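Local coordinates for chloramphenicol acetyltransferase (Aliivibrio fischeri, PDB 6PXA), which probably transfers an acetyl group from acetyl-CoA to the 3-hydroxyl of chloramphenicol, as a trimeric hexapeptide-repeat acyltransferase, and binds taurocholic acid in this crystal, at residues V140-G143 with D144-I148; Q14-K17 with E18-N22. All blocks are in the same frame, centred on the assembly; numbering follows the deposited sequence.

Contact 1: V140-G143 with D144-I148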
loop_
_atom_site.group_PDB
_atom_site.type_symbol
_atom_site.label_atom_id
_atom_site.label_comp_id
_atom_site.label_asym_id
_atom_site.label_seq_id
_atom_site.Cartn_x
_atom_site.Cartn_y
_atom_site.Cartn_z
ATOM N N VAL B 140 -10.488 -14.944 5.707
ATOM C CA VAL B 140 -11.597 -14.038 6.016
ATOM C C VAL B 140 -12.827 -14.355 5.159
ATOM O O VAL B 140 -12.740 -14.858 4.030
ATOM C CB VAL B 140 -11.166 -12.573 5.841
ATOM C CG1 VAL B 140 -10.012 -12.234 6.777
ATOM C CG2 VAL B 140 -10.762 -12.392 4.461
ATOM N N HIS B 141 -13.997 -14.056 5.711
ATOM C CA HIS B 141 -15.260 -14.159 4.981
ATOM C C HIS B 141 -15.872 -12.756 4.884
ATOM O O HIS B 141 -16.146 -12.123 5.906
ATOM C CB HIS B 141 -16.193 -15.163 5.682
ATOM C CG HIS B 141 -17.476 -15.450 4.958
ATOM N ND1 HIS B 141 -17.993 -14.630 3.973
ATOM C CD2 HIS B 141 -18.373 -16.456 5.115
ATOM C CE1 HIS B 141 -19.141 -15.130 3.543
ATOM N NE2 HIS B 141 -19.395 -16.233 4.225
ATOM N N ILE B 142 -16.090 -12.272 3.670
ATOM C CA ILE B 142 -16.696 -10.953 3.446
ATOM C C ILE B 142 -18.124 -11.182 2.987
ATOM O O ILE B 142 -18.346 -11.665 1.876
ATOM C CB ILE B 142 -15.914 -10.113 2.424
ATOM C CG1 ILE B 142 -14.494 -9.852 2.919
ATOM C CG2 ILE B 142 -16.621 -8.765 2.157
ATOM C CD1 ILE B 142 -13.577 -9.301 1.845
ATOM N N GLY B 143 -19.087 -10.806 3.827
ATOM C CA GLY B 143 -20.479 -11.103 3.557
ATOM C C GLY B 143 -21.031 -10.343 2.362
ATOM O O GLY B 143 -20.467 -9.370 1.879
ATOM N N ASP B 144 -22.182 -10.816 1.889
ATOM C CA ASP B 144 -22.880 -10.194 0.768
ATOM C C ASP B 144 -23.092 -8.694 0.970
ATOM O O ASP B 144 -23.457 -8.234 2.055
ATOM C CB ASP B 144 -24.264 -10.833 0.581
ATOM C CG ASP B 144 -24.205 -12.314 0.338
ATOM O OD1 ASP B 144 -23.425 -12.755 -0.528
ATOM O OD2 ASP B 144 -24.970 -13.035 1.002
ATOM N N GLY B 145 -22.940 -7.939 -0.110
ATOM C CA GLY B 145 -23.229 -6.518 -0.087
ATOM C C GLY B 145 -22.199 -5.639 0.597
ATOM O O GLY B 145 -22.417 -4.422 0.682
ATOM N N ALA B 146 -21.102 -6.198 1.103
ATOM C CA ALA B 146 -20.112 -5.359 1.769
ATOM C C ALA B 146 -19.367 -4.449 0.787
ATOM O O ALA B 146 -19.315 -4.684 -0.426
ATOM C CB ALA B 146 -19.087 -6.210 2.522
ATOM N N ILE B 147 -18.772 -3.390 1.335
ATOM C CA ILE B 147 -17.876 -2.515 0.587
ATOM C C ILE B 147 -16.568 -2.474 1.346
ATOM O O ILE B 147 -16.562 -2.199 2.550
ATOM C CB ILE B 147 -18.444 -1.092 0.412
ATOM C CG1 ILE B 147 -19.709 -1.129 -0.446
ATOM C CG2 ILE B 147 -17.436 -0.186 -0.243
ATOM C CD1 ILE B 147 -20.492 0.141 -0.386
ATOM N N ILE B 148 -15.482 -2.808 0.662
ATOM C CA ILE B 148 -14.144 -2.744 1.218
ATOM C C ILE B 148 -13.484 -1.489 0.643
ATOM O O ILE B 148 -13.393 -1.321 -0.583
ATOM C CB ILE B 148 -13.318 -4.000 0.896
ATOM C CG1 ILE B 148 -14.009 -5.279 1.382
ATOM C CG2 ILE B 148 -11.904 -3.889 1.512
ATOM C CD1 ILE B 148 -14.479 -5.226 2.851
#

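Contact 2: Q14-K17 with E18-N22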
loop_
_atom_site.group_PDB
_atom_site.type_symbol
_atom_site.label_atom_id
_atom_site.label_comp_id
_atom_site.label_asym_id
_atom_site.label_seq_id
_atom_site.Cartn_x
_atom_site.Cartn_y
_atom_site.Cartn_z
ATOM N N GLN B 14 -12.424 -7.219 -16.727
ATOM C CA GLN B 14 -12.273 -8.616 -17.130
ATOM C C GLN B 14 -13.283 -9.466 -16.371
ATOM O O GLN B 14 -13.194 -9.595 -15.148
ATOM C CB GLN B 14 -10.853 -9.109 -16.864
ATOM C CG GLN B 14 -9.966 -9.157 -18.097
ATOM C CD GLN B 14 -10.353 -10.289 -19.039
ATOM O OE1 GLN B 14 -11.018 -11.243 -18.637
ATOM N NE2 GLN B 14 -9.932 -10.187 -20.294
ATOM N N ASN B 15 -14.213 -10.074 -17.095
ATOM C CA ASN B 15 -15.105 -11.056 -16.487
ATOM C C ASN B 15 -14.295 -12.226 -15.942
ATOM O O ASN B 15 -13.543 -12.870 -16.682
ATOM C CB ASN B 15 -16.119 -11.529 -17.525
ATOM C CG ASN B 15 -17.105 -12.535 -16.965
ATOM O OD1 ASN B 15 -16.757 -13.695 -16.736
ATOM N ND2 ASN B 15 -18.350 -12.102 -16.766
ATOM N N LEU B 16 -14.426 -12.488 -14.640
ATOM C CA LEU B 16 -13.552 -13.469 -14.003
ATOM C C LEU B 16 -13.963 -14.906 -14.291
ATOM O O LEU B 16 -13.096 -15.774 -14.434
ATOM C CB LEU B 16 -13.508 -13.230 -12.495
ATOM C CG LEU B 16 -12.788 -11.906 -12.177
ATOM C CD1 LEU B 16 -12.750 -11.608 -10.694
ATOM C CD2 LEU B 16 -11.389 -11.948 -12.751
ATOM N N LYS B 17 -15.261 -15.188 -14.363
ATOM C CA LYS B 17 -15.690 -16.577 -14.520
ATOM C C LYS B 17 -15.234 -17.171 -15.848
ATOM O O LYS B 17 -14.914 -18.365 -15.913
ATOM C CB LYS B 17 -17.206 -16.686 -14.370
ATOM C CG LYS B 17 -17.710 -18.116 -14.481
ATOM C CD LYS B 17 -19.124 -18.264 -13.917
ATOM C CE LYS B 17 -19.644 -19.699 -14.091
ATOM N NZ LYS B 17 -20.888 -19.942 -13.311
ATOM N N GLU B 18 -15.188 -16.363 -16.908
ATOM C CA GLU B 18 -14.739 -16.838 -18.212
ATOM C C GLU B 18 -13.225 -16.924 -18.324
ATOM O O GLU B 18 -12.725 -17.537 -19.275
ATOM C CB GLU B 18 -15.271 -15.931 -19.333
ATOM C CG GLU B 18 -14.692 -14.521 -19.357
ATOM C CD GLU B 18 -15.158 -13.702 -20.563
ATOM O OE1 GLU B 18 -14.510 -12.676 -20.889
ATOM O OE2 GLU B 18 -16.174 -14.088 -21.186
ATOM N N GLN B 19 -12.487 -16.335 -17.387
ATOM C CA GLN B 19 -11.035 -16.253 -17.489
ATOM C C GLN B 19 -10.302 -17.195 -16.550
ATOM O O GLN B 19 -9.323 -17.828 -16.959
ATOM C CB GLN B 19 -10.563 -14.813 -17.219
ATOM C CG GLN B 19 -9.068 -14.682 -17.302
ATOM C CD GLN B 19 -8.601 -13.258 -17.130
ATOM O OE1 GLN B 19 -8.858 -12.626 -16.106
ATOM N NE2 GLN B 19 -7.923 -12.738 -18.145
ATOM N N VAL B 20 -10.782 -17.336 -15.314
ATOM C CA VAL B 20 -9.998 -17.971 -14.258
ATOM C C VAL B 20 -9.806 -19.451 -14.540
ATOM O O VAL B 20 -10.715 -20.138 -15.017
ATOM C CB VAL B 20 -10.685 -17.726 -12.905
ATOM C CG1 VAL B 20 -10.140 -18.637 -11.842
ATOM C CG2 VAL B 20 -10.529 -16.229 -12.519
ATOM N N LYS B 21 -8.608 -19.955 -14.248
ATOM C CA LYS B 21 -8.271 -21.335 -14.546
ATOM C C LYS B 21 -7.773 -22.132 -13.352
ATOM O O LYS B 21 -7.814 -23.369 -13.401
ATOM C CB LYS B 21 -7.211 -21.393 -15.659
ATOM C CG LYS B 21 -7.674 -20.762 -16.972
ATOM C CD LYS B 21 -7.064 -21.505 -18.151
ATOM C CE LYS B 21 -7.671 -21.090 -19.479
ATOM N NZ LYS B 21 -7.329 -22.077 -20.557
ATOM N N ASN B 22 -7.337 -21.483 -12.290
ATOM C CA ASN B 22 -6.830 -22.198 -11.135
ATOM C C ASN B 22 -7.943 -23.048 -10.535
ATOM O O ASN B 22 -8.978 -22.500 -10.132
ATOM C CB ASN B 22 -6.295 -21.215 -10.097
ATOM C CG ASN B 22 -5.489 -21.889 -9.006
ATOM O OD1 ASN B 22 -5.747 -23.040 -8.647
ATOM N ND2 ASN B 22 -4.509 -21.169 -8.464
HETATM O O HOH W 1 -14.601 -9.460 -19.984
#

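Contact 1: V140-G143 with D144-I148
Ile142 and Ile148 share the same first torsion, chi1 -61° and -57°, which sets CG1 of each beside its own backbone N and opposite its carbonyl carbon, and with it the two side chains reach toward each other tip to tip across the turn. CD1 of Ile142 meets CG1 of Ile148 at 4.1 Å. The other branch of Ile142 is turned to the nearer residue: its CG2 packs on CB of Ala146 at 3.6 Å and also borders CD1 of Ile148. Gly143 to Ala146 form a type II beta turn with Asp144 and Gly145 at its corner, Gly145 having the positive phi (76°) expected of the third position. The bond that closes the turn, from Ala146 N to Gly143 O, is weak at 3.3 Å. The side chain of Asp144 leaves the backbone away from 140-143, and its OD1 accepts a hydrogen bond from Asn126 N. Arg174 NH1 donates to Gly145 O, and Ile147 packs on Ala95 of the second subunit. Strands 141-142 and 147-148 belong to different sheets, so this is a corner of the left-handed beta-helix of the hexapeptide-repeat family, where the chain passes from one face of the prism to the next. Between the two arms of the turn, buried aliphatic packing adds to a single weak bond; backbone bonds to neighbouring coils, such as those of Ile142 with Ile123 and Gly143 with Val158, hold the strand, and polar bonds to Asn126 and Arg174 tie the turn to other parts of the chain.

Contact 2: Q14-K17 with E18-N22
The side-chain amides of Gln14 and Gln19 lie stacked, their planes 13° apart, although the two side chains cross at about a right angle. OE1 of Gln14 sits 3.5 Å from CD of Gln19, and CD of Gln14 lies 3.6 Å from NE2 of Gln19. The amide of Asn15 is inclined by 56° to the carboxylate of Glu18, whose CG lies 3.4 Å from Asn15 OD1. With CG of Asn15 anti to its backbone N (chi1 -179°), OD1 accepts from Glu18 N at 3.1 Å, a side-chain-to-backbone hydrogen bond to the N-H three residues on. A water accepts from Asn15 N and donates weakly to Glu18 OE1. Leu16 O takes the N-H groups three and four residues on: Val20 N nearly in line with the carbonyl at 2.9 Å, and Gln19 N from above its plane at 3.1 Å. These bonds make a surface turn after strand 14-15, with the Asn15 side chain about 5 Å from bound taurocholic acid. Backbone bonds of Gln14 with Tyr33 and of Leu16 with Ser31 hold its start beside strand 32-34, Lys17 NZ forms a salt bridge with Asp29, and Leu16 and Val20 pack against Phe42 of helix 42-46 and against strand 25-27.

In the fold
Contact 2 comes first along the chain, where the bend after strand 14-15 leads on to strand 25-27; contact 1 follows well over a hundred residues later, within the hexapeptide repeats. Their centres are 20 Å apart, and the nearest atoms, about 13 Å apart, do not touch. Both reach the same mixed sheet: 14-15 is its outermost strand at one end, and strands 32-34, 78-80 and 129-130 separate it from 147-148. In a second, parallel sheet contact 2 packs on one outermost strand, 25-27, and contact 1 supplies the other, 141-142. Contact 2 thus lies at the edge of the mixed sheet, beyond the parallel strands, whereas contact 1 is a corner within the coils and also touches the second subunit of the trimer.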